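Local atomic coordinates of erythrocyte binding antigen 140 (Plasmodium falciparum, PDB entry 4GF2), a protein that probably binds glycophorin C in a sialic acid-dependent way on the host red cell during invasion, through two Duffy binding domains. Residues A[524-529]-A[584-589]. The protein carries 3 engineered substitutions. Sequence-based numbering, arbitrary orientation.
Engineered in segment 584-589: Ala587 (natural residue Ser).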
ATOM      1  N   GLU A 524     -37.274  -9.514  37.378  1.00 93.06           N
ATOM      2  CA  GLU A 524     -36.205  -9.264  36.422  1.00 93.23           C
ATOM      3  C   GLU A 524     -36.728  -9.308  34.993  1.00 84.25           C
ATOM      4  O   GLU A 524     -36.268  -8.554  34.135  1.00 78.99           O
ATOM      5  CB  GLU A 524     -35.078 -10.284  36.600  1.00103.93           C
ATOM      6  CG  GLU A 524     -34.360 -10.181  37.937  1.00115.33           C
ATOM      7  CD  GLU A 524     -33.312 -11.263  38.125  1.00123.69           C
ATOM      8  OE1 GLU A 524     -32.732 -11.713  37.113  1.00124.29           O
ATOM      9  OE2 GLU A 524     -33.071 -11.666  39.284  1.00129.25           O
ATOM     10  N   TYR A 525     -37.692 -10.187  34.737  1.00 83.15           N
ATOM     11  CA  TYR A 525     -38.259 -10.307  33.399  1.00 79.81           C
ATOM     12  C   TYR A 525     -39.082  -9.075  33.045  1.00 81.73           C
ATOM     13  O   TYR A 525     -39.031  -8.594  31.913  1.00 79.66           O
ATOM     14  CB  TYR A 525     -39.128 -11.555  33.277  1.00 78.12           C
ATOM     15  CG  TYR A 525     -39.666 -11.765  31.878  1.00 75.43           C
ATOM     16  CD1 TYR A 525     -38.904 -12.407  30.914  1.00 74.69           C
ATOM     17  CD2 TYR A 525     -40.928 -11.314  31.521  1.00 77.07           C
ATOM     18  CE1 TYR A 525     -39.385 -12.598  29.632  1.00 75.27           C
ATOM     19  CE2 TYR A 525     -41.419 -11.500  30.241  1.00 77.65           C
ATOM     20  CZ  TYR A 525     -40.641 -12.144  29.300  1.00 76.15           C
ATOM     21  OH  TYR A 525     -41.119 -12.335  28.022  1.00 75.22           O
ATOM     22  N   LYS A 526     -39.841  -8.574  34.015  1.00 86.78           N
ATOM     23  CA  LYS A 526     -40.658  -7.383  33.814  1.00 89.07           C
ATOM     24  C   LYS A 526     -39.789  -6.213  33.369  1.00 83.55           C
ATOM     25  O   LYS A 526     -40.127  -5.501  32.423  1.00 80.62           O
ATOM     26  CB  LYS A 526     -41.407  -7.024  35.101  1.00 97.01           C
ATOM     27  CG  LYS A 526     -42.456  -8.046  35.509  1.00103.05           C
ATOM     28  CD  LYS A 526     -43.020  -7.769  36.898  1.00106.37           C
ATOM     29  CE  LYS A 526     -44.048  -8.820  37.304  1.00107.77           C
ATOM     30  NZ  LYS A 526     -44.581  -8.588  38.674  1.00109.13           N
ATOM     31  N   LYS A 527     -38.668  -6.020  34.057  1.00 82.08           N
ATOM     32  CA  LYS A 527     -37.729  -4.963  33.705  1.00 78.06           C
ATOM     33  C   LYS A 527     -37.248  -5.147  32.273  1.00 72.45           C
ATOM     34  O   LYS A 527     -37.199  -4.195  31.496  1.00 70.79           O
ATOM     35  CB  LYS A 527     -36.529  -4.976  34.652  1.00 80.48           C
ATOM     36  CG  LYS A 527     -36.860  -4.614  36.089  1.00 87.37           C
ATOM     37  CD  LYS A 527     -37.209  -3.142  36.226  1.00 92.50           C
ATOM     38  CE  LYS A 527     -37.515  -2.773  37.669  1.00100.12           C
ATOM     39  NZ  LYS A 527     -36.347  -2.981  38.570  1.00103.60           N
ATOM     40  N   TRP A 528     -36.898  -6.382  31.930  1.00 69.89           N
ATOM     41  CA  TRP A 528     -36.358  -6.677  30.609  1.00 65.91           C
ATOM     42  C   TRP A 528     -37.384  -6.387  29.522  1.00 66.13           C
ATOM     43  O   TRP A 528     -37.106  -5.650  28.577  1.00 66.53           O
ATOM     44  CB  TRP A 528     -35.900  -8.136  30.517  1.00 65.22           C
ATOM     45  CG  TRP A 528     -35.291  -8.476  29.185  1.00 63.06           C
ATOM     46  CD1 TRP A 528     -34.039  -8.149  28.750  1.00 61.45           C
ATOM     47  CD2 TRP A 528     -35.910  -9.205  28.115  1.00 64.20           C
ATOM     48  NE1 TRP A 528     -33.842  -8.626  27.477  1.00 61.09           N
ATOM     49  CE2 TRP A 528     -34.972  -9.277  27.065  1.00 63.37           C
ATOM     50  CE3 TRP A 528     -37.163  -9.799  27.944  1.00 66.45           C
ATOM     51  CZ2 TRP A 528     -35.249  -9.924  25.860  1.00 64.46           C
ATOM     52  CZ3 TRP A 528     -37.435 -10.441  26.746  1.00 67.29           C
ATOM     53  CH2 TRP A 528     -36.484 -10.497  25.721  1.00 66.19           C
ATOM     54  N   ILE A 529     -38.572  -6.959  29.667  1.00 66.64           N
ATOM     55  CA  ILE A 529     -39.591  -6.871  28.628  1.00 65.55           C
ATOM     56  C   ILE A 529     -40.056  -5.435  28.402  1.00 66.98           C
ATOM     57  O   ILE A 529     -40.380  -5.051  27.278  1.00 67.97           O
ATOM     58  CB  ILE A 529     -40.807  -7.759  28.961  1.00 66.64           C
ATOM     59  CG1 ILE A 529     -41.661  -7.985  27.712  1.00 66.48           C
ATOM     60  CG2 ILE A 529     -41.634  -7.143  30.088  1.00 68.58           C
ATOM     61  CD1 ILE A 529     -40.944  -8.739  26.608  1.00 64.60           C
ATOM     62  N   PHE A 584     -45.487  -8.299  24.738  1.00 84.27           N
ATOM     63  CA  PHE A 584     -44.704  -7.460  25.640  1.00 81.56           C
ATOM     64  C   PHE A 584     -45.298  -7.420  27.042  1.00 87.81           C
ATOM     65  O   PHE A 584     -44.954  -6.551  27.842  1.00 87.41           O
ATOM     66  CB  PHE A 584     -44.582  -6.038  25.086  1.00 76.32           C
ATOM     67  CG  PHE A 584     -43.767  -5.948  23.830  1.00 71.46           C
ATOM     68  CD1 PHE A 584     -42.416  -6.262  23.842  1.00 68.71           C
ATOM     69  CD2 PHE A 584     -44.345  -5.547  22.639  1.00 71.13           C
ATOM     70  CE1 PHE A 584     -41.661  -6.182  22.687  1.00 66.91           C
ATOM     71  CE2 PHE A 584     -43.593  -5.464  21.481  1.00 69.29           C
ATOM     72  CZ  PHE A 584     -42.251  -5.781  21.506  1.00 67.18           C
ATOM     73  N   ASN A 585     -46.188  -8.362  27.341  1.00 94.61           N
ATOM     74  CA  ASN A 585     -46.749  -8.468  28.680  1.00101.32           C
ATOM     75  C   ASN A 585     -45.644  -8.557  29.719  1.00101.29           C
ATOM     76  O   ASN A 585     -44.584  -9.132  29.468  1.00 99.01           O
ATOM     77  CB  ASN A 585     -47.656  -9.694  28.800  1.00108.46           C
ATOM     78  CG  ASN A 585     -49.021  -9.472  28.186  1.00115.29           C
ATOM     79  OD1 ASN A 585     -49.428  -8.336  27.938  1.00116.21           O
ATOM     80  ND2 ASN A 585     -49.743 -10.562  27.945  1.00120.51           N
ATOM     81  N   GLU A 586     -45.902  -7.994  30.893  1.00105.43           N
ATOM     82  CA  GLU A 586     -44.934  -8.019  31.980  1.00108.40           C
ATOM     83  C   GLU A 586     -44.586  -9.455  32.374  1.00109.16           C
ATOM     84  O   GLU A 586     -43.659  -9.691  33.149  1.00108.70           O
ATOM     85  CB  GLU A 586     -45.475  -7.229  33.172  1.00114.99           C
ATOM     86  CG  GLU A 586     -45.353  -5.721  32.994  1.00117.02           C
ATOM     87  CD  GLU A 586     -46.190  -4.936  33.986  1.00122.40           C
ATOM     88  OE1 GLU A 586     -46.989  -5.560  34.717  1.00127.52           O
ATOM     89  OE2 GLU A 586     -46.049  -3.695  34.030  1.00121.51           O
ATOM     90  N   ALA A 587     -45.334 -10.411  31.831  1.00110.14           N
ATOM     91  CA  ALA A 587     -45.017 -11.826  31.989  1.00109.36           C
ATOM     92  C   ALA A 587     -45.635 -12.611  30.834  1.00110.33           C
ATOM     93  O   ALA A 587     -46.715 -12.263  30.359  1.00112.71           O
ATOM     94  CB  ALA A 587     -45.540 -12.339  33.320  1.00111.42           C
ATOM     95  N   PRO A 588     -44.947 -13.666  30.368  1.00109.35           N
ATOM     96  CA  PRO A 588     -45.500 -14.481  29.280  1.00112.96           C
ATOM     97  C   PRO A 588     -46.898 -14.988  29.619  1.00122.51           C
ATOM     98  O   PRO A 588     -47.153 -15.330  30.774  1.00127.08           O
ATOM     99  CB  PRO A 588     -44.518 -15.652  29.184  1.00110.82           C
ATOM    100  CG  PRO A 588     -43.246 -15.137  29.759  1.00106.73           C
ATOM    101  CD  PRO A 588     -43.650 -14.180  30.839  1.00106.71           C
ATOM    102  N   ASN A 589     -47.788 -15.039  28.631  1.00126.18           N
ATOM    103  CA  ASN A 589     -49.172 -15.440  28.870  1.00132.40           C
ATOM    104  C   ASN A 589     -49.276 -16.832  29.494  1.00134.76           C
ATOM    105  O   ASN A 589     -50.201 -17.111  30.257  1.00140.83           O
ATOM    106  CB  ASN A 589     -49.975 -15.396  27.567  1.00135.73           C
ATOM    107  CG  ASN A 589     -51.472 -15.482  27.802  1.00142.10           C
ATOM    108  OD1 ASN A 589     -51.975 -15.042  28.837  1.00143.78           O
ATOM    109  ND2 ASN A 589     -52.190 -16.053  26.843  1.00145.89           N
TER
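Residues 584-589 form an irregular loop that runs beside one face of the helical turns 524-529, with the CA atoms of Lys526 and Glu586 4.7 Å apart and those of Ile529 and Phe584 6.0 Å apart. Tyr525, Lys526 and Ile529 carry the helix side of the contact. The Tyr525 side chain reaches over to the loop because CG lies anti to its backbone N (chi1 -176°). One edge of its ring meets the loop backbone: Glu586 O lies in the ring plane, 3.6 Å from Tyr525 CD2. This puts ring hydrogens, not the pi face, against the carbonyl oxygen. Pro588 comes from the opposite direction and reaches the same ring obliquely, Pro588 CD lying 3.5 Å from Tyr525 CE2. Its CG lies near CZ and OH of the tyrosine. The aliphatic part of Lys526 also packs here. Lys526 CG lies 3.1 Å from Glu586 O and also touches Glu586 CB. Lys526 NZ and Glu586 OE1 are 5.5 Å apart. Their charges are opposite, but the two atoms are not in contact, and any attraction is probably weak. Ile529 follows one turn along the helix from Tyr525. Ile529 CG1 lies 3.6 Å from Phe584 O, and its CG2 comes near Asn585 O and Glu586 CA. Ile529 CD1 reaches the Phe584 ring obliquely, 4.0 Å from Phe584 CD1. The contact is therefore mostly apolar side chains laid against loop carbonyls. It ties the loop between helices 563-570 and 592-595 to helix 518-548. Residues 524-529 belong to the second Duffy binding domain. Helix 478-508 packs alongside: Phe490 and Arg494 touch Ile529, and Phe490 also meets the Phe584 ring. Ala587, an engineered residue, packs on Glu592 and Cys595 of helix 592-595.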